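Local coordinates for protein AlkZ (Streptomyces sahachiroi, PDB 5UUJ) that belongs to the AlkZ-like family of DNA glycosylases, proteins grouped with the helix-turn-helix folds, at residues I130-V135 / P190-G195; K213-A218 / E225-W230; Y219-I224 / T253-E258. All coordinates share one frame; numbering follows the deposited sequence.

Contact 1 of 3, residues I130-V135 / P190-G195; sequences ILDGVV and PASQFG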
loop_
_atom_site.group_PDB
_atom_site.type_symbol
_atom_site.label_atom_id
_atom_site.label_comp_id
_atom_site.label_asym_id
_atom_site.label_seq_id
_atom_site.Cartn_x
_atom_site.Cartn_y
_atom_site.Cartn_z
ATOM N N ILE A 130 -14.776 20.803 -11.714
ATOM C CA ILE A 130 -14.581 20.335 -13.079
ATOM C C ILE A 130 -14.858 18.836 -13.197
ATOM O O ILE A 130 -15.456 18.388 -14.174
ATOM C CB ILE A 130 -13.147 20.648 -13.562
ATOM C CG1 ILE A 130 -12.970 22.161 -13.719
ATOM C CG2 ILE A 130 -12.842 19.966 -14.895
ATOM C CD1 ILE A 130 -11.524 22.611 -13.762
ATOM N N LEU A 131 -14.440 18.068 -12.195
ATOM C CA LEU A 131 -14.503 16.610 -12.273
ATOM C C LEU A 131 -15.796 16.013 -11.710
ATOM O O LEU A 131 -15.986 14.799 -11.746
ATOM C CB LEU A 131 -13.309 15.997 -11.542
ATOM C CG LEU A 131 -11.924 16.283 -12.126
ATOM C CD1 LEU A 131 -10.872 15.523 -11.341
ATOM C CD2 LEU A 131 -11.847 15.926 -13.605
ATOM N N ASP A 132 -16.683 16.856 -11.195
ATOM C CA ASP A 132 -17.942 16.375 -10.642
ATOM C C ASP A 132 -18.781 15.722 -11.740
ATOM O O ASP A 132 -19.383 16.411 -12.562
ATOM C CB ASP A 132 -18.718 17.520 -9.986
ATOM C CG ASP A 132 -19.912 17.036 -9.182
ATOM O OD1 ASP A 132 -20.363 17.781 -8.287
ATOM O OD2 ASP A 132 -20.399 15.916 -9.434
ATOM N N GLY A 133 -18.810 14.392 -11.744
ATOM C CA GLY A 133 -19.588 13.645 -12.716
ATOM C C GLY A 133 -18.986 13.719 -14.106
ATOM O O GLY A 133 -19.683 13.534 -15.107
ATOM N N VAL A 134 -17.685 13.989 -14.155
ATOM C CA VAL A 134 -16.963 14.174 -15.409
ATOM C C VAL A 134 -15.634 13.423 -15.372
ATOM O O VAL A 134 -14.940 13.421 -14.355
ATOM C CB VAL A 134 -16.699 15.666 -15.688
ATOM C CG1 VAL A 134 -15.976 15.851 -17.015
ATOM C CG2 VAL A 134 -18.006 16.444 -15.685
ATOM N N VAL A 135 -15.290 12.793 -16.491
ATOM C CA VAL A 135 -14.058 12.021 -16.613
ATOM C C VAL A 135 -13.134 12.668 -17.644
ATOM O O VAL A 135 -13.512 12.837 -18.802
ATOM C CB VAL A 135 -14.358 10.562 -17.019
ATOM C CG1 VAL A 135 -13.074 9.753 -17.123
ATOM C CG2 VAL A 135 -15.303 9.919 -16.018
ATOM N N PRO A 190 -14.182 11.599 -6.662
ATOM C CA PRO A 190 -14.588 10.415 -5.891
ATOM C C PRO A 190 -16.069 10.417 -5.504
ATOM O O PRO A 190 -16.730 9.377 -5.577
ATOM C CB PRO A 190 -13.699 10.494 -4.646
ATOM C CG PRO A 190 -12.474 11.201 -5.115
ATOM C CD PRO A 190 -12.944 12.200 -6.126
ATOM N N ALA A 191 -16.583 11.577 -5.112
ATOM C CA ALA A 191 -17.974 11.691 -4.685
ATOM C C ALA A 191 -18.951 11.301 -5.797
ATOM O O ALA A 191 -19.924 10.595 -5.546
ATOM C CB ALA A 191 -18.260 13.106 -4.209
ATOM N N SER A 192 -18.692 11.747 -7.022
ATOM C CA SER A 192 -19.611 11.481 -8.125
ATOM C C SER A 192 -19.467 10.056 -8.660
ATOM O O SER A 192 -20.434 9.469 -9.141
ATOM C CB SER A 192 -19.400 12.491 -9.263
ATOM O OG SER A 192 -18.154 12.300 -9.911
ATOM N N GLN A 193 -18.268 9.489 -8.572
ATOM C CA GLN A 193 -18.039 8.144 -9.097
ATOM C C GLN A 193 -18.552 7.052 -8.163
ATOM O O GLN A 193 -19.049 6.028 -8.623
ATOM C CB GLN A 193 -16.550 7.916 -9.372
ATOM C CG GLN A 193 -16.251 6.538 -9.944
ATOM C CD GLN A 193 -14.886 6.451 -10.598
ATOM O OE1 GLN A 193 -14.782 6.267 -11.811
ATOM N NE2 GLN A 193 -13.831 6.578 -9.799
ATOM N N PHE A 194 -18.438 7.270 -6.857
ATOM C CA PHE A 194 -18.726 6.217 -5.887
ATOM C C PHE A 194 -20.026 6.433 -5.107
ATOM O O PHE A 194 -20.466 5.545 -4.381
ATOM C CB PHE A 194 -17.545 6.081 -4.925
ATOM C CG PHE A 194 -16.263 5.708 -5.613
ATOM C CD1 PHE A 194 -16.114 4.455 -6.189
ATOM C CD2 PHE A 194 -15.215 6.611 -5.701
ATOM C CE1 PHE A 194 -14.940 4.108 -6.835
ATOM C CE2 PHE A 194 -14.037 6.268 -6.344
ATOM C CZ PHE A 194 -13.902 5.017 -6.912
ATOM N N GLY A 195 -20.638 7.604 -5.265
ATOM C CA GLY A 195 -21.942 7.874 -4.684
ATOM C C GLY A 195 -22.051 7.575 -3.198
ATOM O O GLY A 195 -21.281 8.090 -2.389
#
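The polar link between the two segments runs from the backbone of Gly133 to the side chain of Ser192: Gly133 N reaches Ser192 OG at 2.9 Å, but the bond is bent, 147° at the hydrogen, and counts as weak. Ser192 can serve it because OG sits between its own backbone N and carbonyl carbon (chi1 69°), leaning back along helix 190-194. The same oxygen is hydrogen-bonded to the carbonyl of Leu189, just before the helix, so a small hydroxyl here can take one bond and give another.

Backbone bonds shape the other partner. Leu131 to Val134 form a type II beta turn, closed by Val134 N to Leu131 O at 3.1 Å, and Gly133 occupies its third position with positive phi, where glycine is most at ease. The order of helix 117-130, strand 136-137, helices 138-146 to 162-172, then strands 176-177 and 186-188 is consistent with a winged-helix unit, and helix 190-194 directly follows the probable wing. Thr188 of strand 186-188 helps secure the turn through a hydrogen bond to Val134 O.

Van der Waals contact is slight. Asp132 OD2 lies 3.6 Å from Ser192 CB, its carboxylate carried there by a chi1 of -170°, while the nearest CA atoms, those of Gly133 and Ser192, are 5.1 Å apart.

Contact 2 of 3, residues K213-A218 / E225-W230; sequences KAYLGA and ETFDRW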
loop_
_atom_site.group_PDB
_atom_site.type_symbol
_atom_site.label_atom_id
_atom_site.label_comp_id
_atom_site.label_asym_id
_atom_site.label_seq_id
_atom_site.Cartn_x
_atom_site.Cartn_y
_atom_site.Cartn_z
ATOM N N LYS A 213 -5.845 1.168 13.821
ATOM C CA LYS A 213 -6.493 -0.130 13.979
ATOM C C LYS A 213 -6.275 -1.009 12.755
ATOM O O LYS A 213 -5.887 -2.172 12.875
ATOM C CB LYS A 213 -7.997 0.029 14.214
ATOM C CG LYS A 213 -8.441 -0.183 15.651
ATOM C CD LYS A 213 -9.948 -0.420 15.751
ATOM C CE LYS A 213 -10.355 -1.752 15.120
ATOM N NZ LYS A 213 -11.774 -2.115 15.395
ATOM N N ALA A 214 -6.542 -0.446 11.581
ATOM C CA ALA A 214 -6.392 -1.172 10.328
ATOM C C ALA A 214 -4.943 -1.603 10.116
ATOM O O ALA A 214 -4.679 -2.731 9.702
ATOM C CB ALA A 214 -6.867 -0.320 9.160
ATOM N N TYR A 215 -4.009 -0.704 10.410
ATOM C CA TYR A 215 -2.594 -0.998 10.229
ATOM C C TYR A 215 -2.131 -2.139 11.136
ATOM O O TYR A 215 -1.532 -3.109 10.670
ATOM C CB TYR A 215 -1.741 0.245 10.493
ATOM C CG TYR A 215 -0.264 -0.031 10.353
ATOM C CD1 TYR A 215 0.341 -0.061 9.103
ATOM C CD2 TYR A 215 0.521 -0.287 11.467
ATOM C CE1 TYR A 215 1.689 -0.330 8.969
ATOM C CE2 TYR A 215 1.871 -0.555 11.344
ATOM C CZ TYR A 215 2.448 -0.578 10.093
ATOM O OH TYR A 215 3.789 -0.848 9.971
ATOM N N LEU A 216 -2.409 -2.019 12.430
ATOM C CA LEU A 216 -1.984 -3.025 13.399
ATOM C C LEU A 216 -2.670 -4.367 13.158
ATOM O O LEU A 216 -2.146 -5.416 13.532
ATOM C CB LEU A 216 -2.270 -2.550 14.824
ATOM C CG LEU A 216 -1.477 -1.338 15.320
ATOM C CD1 LEU A 216 -1.897 -0.996 16.737
ATOM C CD2 LEU A 216 0.029 -1.580 15.252
ATOM N N GLY A 217 -3.838 -4.326 12.526
ATOM C CA GLY A 217 -4.595 -5.531 12.247
ATOM C C GLY A 217 -3.975 -6.400 11.168
ATOM O O GLY A 217 -4.372 -7.552 10.995
ATOM N N ALA A 218 -3.007 -5.851 10.441
ATOM C CA ALA A 218 -2.334 -6.586 9.373
ATOM C C ALA A 218 -0.830 -6.692 9.613
ATOM O O ALA A 218 -0.214 -7.701 9.264
ATOM C CB ALA A 218 -2.600 -5.919 8.030
ATOM N N GLU A 225 6.921 4.767 15.407
ATOM C CA GLU A 225 7.852 5.133 14.344
ATOM C C GLU A 225 7.595 4.322 13.080
ATOM O O GLU A 225 7.579 4.859 11.971
ATOM C CB GLU A 225 9.299 4.930 14.806
ATOM C CG GLU A 225 10.339 5.233 13.735
ATOM C CD GLU A 225 11.762 5.169 14.258
ATOM O OE1 GLU A 225 11.954 4.811 15.441
ATOM O OE2 GLU A 225 12.694 5.479 13.483
ATOM N N THR A 226 7.398 3.023 13.263
ATOM C CA THR A 226 7.149 2.112 12.154
ATOM C C THR A 226 5.843 2.467 11.451
ATOM O O THR A 226 5.758 2.418 10.223
ATOM C CB THR A 226 7.105 0.656 12.645
ATOM O OG1 THR A 226 8.398 0.288 13.141
ATOM C CG2 THR A 226 6.705 -0.295 11.527
ATOM N N PHE A 227 4.832 2.833 12.233
ATOM C CA PHE A 227 3.543 3.215 11.677
ATOM C C PHE A 227 3.657 4.443 10.777
ATOM O O PHE A 227 3.152 4.446 9.652
ATOM C CB PHE A 227 2.537 3.490 12.794
ATOM C CG PHE A 227 1.284 4.169 12.320
ATOM C CD1 PHE A 227 0.292 3.449 11.678
ATOM C CD2 PHE A 227 1.105 5.528 12.507
ATOM C CE1 PHE A 227 -0.858 4.070 11.236
ATOM C CE2 PHE A 227 -0.047 6.156 12.069
ATOM C CZ PHE A 227 -1.029 5.424 11.433
ATOM N N ASP A 228 4.327 5.480 11.269
ATOM C CA ASP A 228 4.403 6.742 10.544
ATOM C C ASP A 228 5.392 6.640 9.382
ATOM O O ASP A 228 5.314 7.412 8.429
ATOM C CB ASP A 228 4.795 7.883 11.489
ATOM C CG ASP A 228 4.506 9.261 10.903
ATOM O OD1 ASP A 228 3.514 9.405 10.157
ATOM O OD2 ASP A 228 5.264 10.206 11.198
ATOM N N ARG A 229 6.313 5.682 9.456
ATOM C CA ARG A 229 7.197 5.407 8.328
ATOM C C ARG A 229 6.388 4.844 7.162
ATOM O O ARG A 229 6.545 5.269 6.017
ATOM C CB ARG A 229 8.308 4.427 8.709
ATOM C CG ARG A 229 9.237 4.112 7.538
ATOM C CD ARG A 229 10.507 3.419 7.973
ATOM N NE ARG A 229 10.259 2.038 8.381
ATOM C CZ ARG A 229 10.700 1.483 9.509
ATOM N NH1 ARG A 229 11.425 2.181 10.377
ATOM N NH2 ARG A 229 10.411 0.215 9.772
ATOM N N TRP A 230 5.525 3.881 7.466
ATOM C CA TRP A 230 4.606 3.329 6.477
ATOM C C TRP A 230 3.658 4.406 5.952
ATOM O O TRP A 230 3.441 4.519 4.747
ATOM C CB TRP A 230 3.806 2.174 7.083
ATOM C CG TRP A 230 2.587 1.812 6.302
ATOM C CD1 TRP A 230 2.529 1.029 5.185
ATOM C CD2 TRP A 230 1.239 2.212 6.582
ATOM N NE1 TRP A 230 1.231 0.922 4.749
ATOM C CE2 TRP A 230 0.419 1.636 5.589
ATOM C CE3 TRP A 230 0.646 3.001 7.573
ATOM C CZ2 TRP A 230 -0.960 1.826 5.557
ATOM C CZ3 TRP A 230 -0.725 3.186 7.541
ATOM C CH2 TRP A 230 -1.513 2.601 6.540
#
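An aromatic cluster of Tyr215, Phe227 and Trp230 fills the corner where helix 204-219 meets helix 224-232, whose local axes run at 106° to each other and approach to 11.3 Å. Tyr215 is the shared member: it leans from the first helix toward the second, and its ring is met by Phe227 and Trp230, three residues apart and so nearly one turn along their helix.

Phe227 and Tyr215 make a T-shaped pair. The edge of Phe227 is directed at the face of Tyr215, with the planes at 79°, and the closest atoms are Phe227 CD1 and Tyr215 CD2 at 3.7 Å. Trp230 meets the tyrosine differently, the two ring planes set obliquely; Tyr215 CD1 rests over a face of the indole, offset toward the rim, 3.4 Å from Trp230 CE3. With CG anti to its backbone N (chi1 178°), the phenol is extended far enough to bridge the wide gap between helices, a span that suits a large ring.

At the far end of the ring, Thr226 CG2 touches Tyr215 OH at 3.4 Å, the two side chains crossing at about a right angle. That is van der Waals contact, not a hydrogen bond; the hydroxyl of Tyr215 is hydrogen-bonded to Gly293 O, so its buried polar end has a partner. Thr226 turns its own OG1 to Thr223, at the N-cap of its helix. Large rings joining the first two helices across a steep corner in this way are consistent with the hydrophobic core of a winged-helix unit.

Contact 3 of 3, residues Y219-I224 / T253-E258; sequences YGPATI and TEVDVE
Pro221 meets Val255 and Val257 because of one peptide torsion and two side-chain torsions. The Gly220-Pro221 peptide is cis, which folds the chain back so that Gly220 CA and Pro221 CA are only 2.9 Å apart, and the pyrrolidine ring is directed at the strand. On the strand, both valines place CG1 anti to the backbone N (chi1 -169° in each). CG2 therefore lies beside the backbone N and is the branch nearer the proline, clearly so in Val257 and only slightly in Val255.

The contact is wholly apolar. Pro221 CG is 4.2 Å from Val255 CG2 and likewise 4.2 Å from Val257 CG2, so a single ring carbon serves two methyls. Pro221 and Val257 cross at about a right angle. Two residues apart in an extended strand, the valines present their side chains on one face, while Glu254, next to Val255, points away from the proline and is exposed. Short beta-branched side chains suit such a strand surface, and the rigid proline adds a compact apolar block without offering an N-H that would need a buried partner. The carbonyls of Gly220 and Pro221 are polar atoms that do need one, and Arg16 supplies hydrogen bonds to both.

The loop sits between helices 204-219 and 224-232, with Thr223 as N-cap of the latter, and Ala222 pairs its backbone with Phe263 of strand 260-265, the hairpin partner of strand 252-257, consistent with a winged-helix unit. Helix 9-19 packs on the same apolar side chains: Val12 touches both Pro221 and Val257, and Trp9 packs on Val257.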
loop_
_atom_site.group_PDB
_atom_site.type_symbol
_atom_site.label_atom_id
_atom_site.label_comp_id
_atom_site.label_asym_id
_atom_site.label_seq_id
_atom_site.Cartn_x
_atom_site.Cartn_y
_atom_site.Cartn_z
ATOM N N TYR A 219 -0.247 -5.653 10.210
ATOM C CA TYR A 219 1.206 -5.552 10.337
ATOM C C TYR A 219 1.681 -5.377 11.779
ATOM O O TYR A 219 2.847 -5.053 12.019
ATOM C CB TYR A 219 1.718 -4.386 9.488
ATOM C CG TYR A 219 1.127 -4.352 8.099
ATOM C CD1 TYR A 219 1.420 -5.344 7.169
ATOM C CD2 TYR A 219 0.270 -3.331 7.718
ATOM C CE1 TYR A 219 0.874 -5.318 5.902
ATOM C CE2 TYR A 219 -0.276 -3.295 6.451
ATOM C CZ TYR A 219 0.028 -4.289 5.548
ATOM O OH TYR A 219 -0.525 -4.250 4.292
ATOM N N GLY A 220 0.780 -5.587 12.733
ATOM C CA GLY A 220 1.143 -5.533 14.136
ATOM C C GLY A 220 1.948 -6.757 14.541
ATOM O O GLY A 220 2.011 -7.727 13.789
ATOM N N PRO A 221 2.600 -6.710 15.715
ATOM C CA PRO A 221 2.744 -5.514 16.553
ATOM C C PRO A 221 3.702 -4.520 15.903
ATOM O O PRO A 221 4.525 -4.936 15.088
ATOM C CB PRO A 221 3.320 -6.058 17.869
ATOM C CG PRO A 221 3.118 -7.549 17.814
ATOM C CD PRO A 221 3.164 -7.903 16.366
ATOM N N ALA A 222 3.595 -3.240 16.245
ATOM C CA ALA A 222 4.449 -2.226 15.639
ATOM C C ALA A 222 4.622 -1.022 16.551
ATOM O O ALA A 222 3.815 -0.787 17.451
ATOM C CB ALA A 222 3.877 -1.793 14.300
ATOM N N THR A 223 5.687 -0.266 16.311
ATOM C CA THR A 223 5.945 0.964 17.048
ATOM C C THR A 223 5.286 2.144 16.350
ATOM O O THR A 223 4.832 2.035 15.207
ATOM C CB THR A 223 7.450 1.250 17.174
ATOM O OG1 THR A 223 7.991 1.531 15.876
ATOM C CG2 THR A 223 8.182 0.064 17.790
ATOM N N ILE A 224 5.249 3.274 17.043
ATOM C CA ILE A 224 4.752 4.513 16.467
ATOM C C ILE A 224 5.607 4.920 15.272
ATOM O O ILE A 224 5.083 5.362 14.250
ATOM C CB ILE A 224 4.736 5.643 17.514
ATOM C CG1 ILE A 224 3.650 5.354 18.551
ATOM C CG2 ILE A 224 4.504 7.011 16.854
ATOM C CD1 ILE A 224 3.636 6.306 19.722
ATOM N N THR A 253 -2.276 -3.099 23.332
ATOM C CA THR A 253 -1.501 -3.868 24.296
ATOM C C THR A 253 -0.034 -3.775 23.911
ATOM O O THR A 253 0.308 -3.857 22.730
ATOM C CB THR A 253 -1.946 -5.351 24.341
ATOM O OG1 THR A 253 -3.263 -5.441 24.897
ATOM C CG2 THR A 253 -0.992 -6.192 25.182
ATOM N N GLU A 254 0.830 -3.592 24.902
ATOM C CA GLU A 254 2.263 -3.525 24.649
ATOM C C GLU A 254 2.854 -4.928 24.616
ATOM O O GLU A 254 2.635 -5.726 25.530
ATOM C CB GLU A 254 2.972 -2.676 25.705
ATOM C CG GLU A 254 4.461 -2.504 25.431
ATOM C CD GLU A 254 5.141 -1.570 26.412
ATOM O OE1 GLU A 254 5.314 -1.962 27.586
ATOM O OE2 GLU A 254 5.507 -0.444 26.009
ATOM N N VAL A 255 3.602 -5.214 23.555
ATOM C CA VAL A 255 4.224 -6.519 23.358
ATOM C C VAL A 255 5.744 -6.391 23.311
ATOM O O VAL A 255 6.286 -5.559 22.585
ATOM C CB VAL A 255 3.745 -7.189 22.047
ATOM C CG1 VAL A 255 4.194 -8.646 21.999
ATOM C CG2 VAL A 255 2.235 -7.096 21.910
ATOM N N ASP A 256 6.420 -7.223 24.094
ATOM C CA ASP A 256 7.868 -7.342 24.030
ATOM C C ASP A 256 8.226 -8.427 23.021
ATOM O O ASP A 256 8.199 -9.614 23.345
ATOM C CB ASP A 256 8.441 -7.671 25.413
ATOM C CG ASP A 256 9.959 -7.636 25.447
ATOM O OD1 ASP A 256 10.595 -7.630 24.371
ATOM O OD2 ASP A 256 10.519 -7.622 26.564
ATOM N N VAL A 257 8.552 -8.017 21.799
ATOM C CA VAL A 257 8.897 -8.967 20.748
ATOM C C VAL A 257 10.410 -9.140 20.665
ATOM O O VAL A 257 11.083 -8.461 19.889
ATOM C CB VAL A 257 8.353 -8.524 19.377
ATOM C CG1 VAL A 257 8.495 -9.650 18.372
ATOM C CG2 VAL A 257 6.892 -8.110 19.486
ATOM N N GLU A 258 10.932 -10.058 21.474
ATOM C CA GLU A 258 12.366 -10.329 21.535
ATOM C C GLU A 258 13.175 -9.041 21.675
ATOM O O GLU A 258 14.143 -8.822 20.947
ATOM C CB GLU A 258 12.814 -11.111 20.297
ATOM C CG GLU A 258 12.265 -12.536 20.251
ATOM C CD GLU A 258 12.770 -13.335 19.062
ATOM O OE1 GLU A 258 14.001 -13.394 18.857
ATOM O OE2 GLU A 258 11.935 -13.905 18.332
#

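Overall arrangement
From the N terminus, contact 1 comes first: it ties the turn after helix 117-130 to helix 190-194 and closes a loop of 54 residues, mostly helical in its regular structure, before either of the others opens. Contacts 2 and 3 then cross, their segments alternating as 213-218, 219-224, 225-230 and 253-258. Contact 2 closes the short loop between two successive helices, whereas contact 3 ties that same loop to strand 252-257. The two pack directly against each other, Tyr215 CE2 lying 3.8 Å from Ala222 CB, with centres about 10 Å apart. Contact 1 stands separate, its centre about 40 Å from that of contact 3, on the opposite side of the chain's centre.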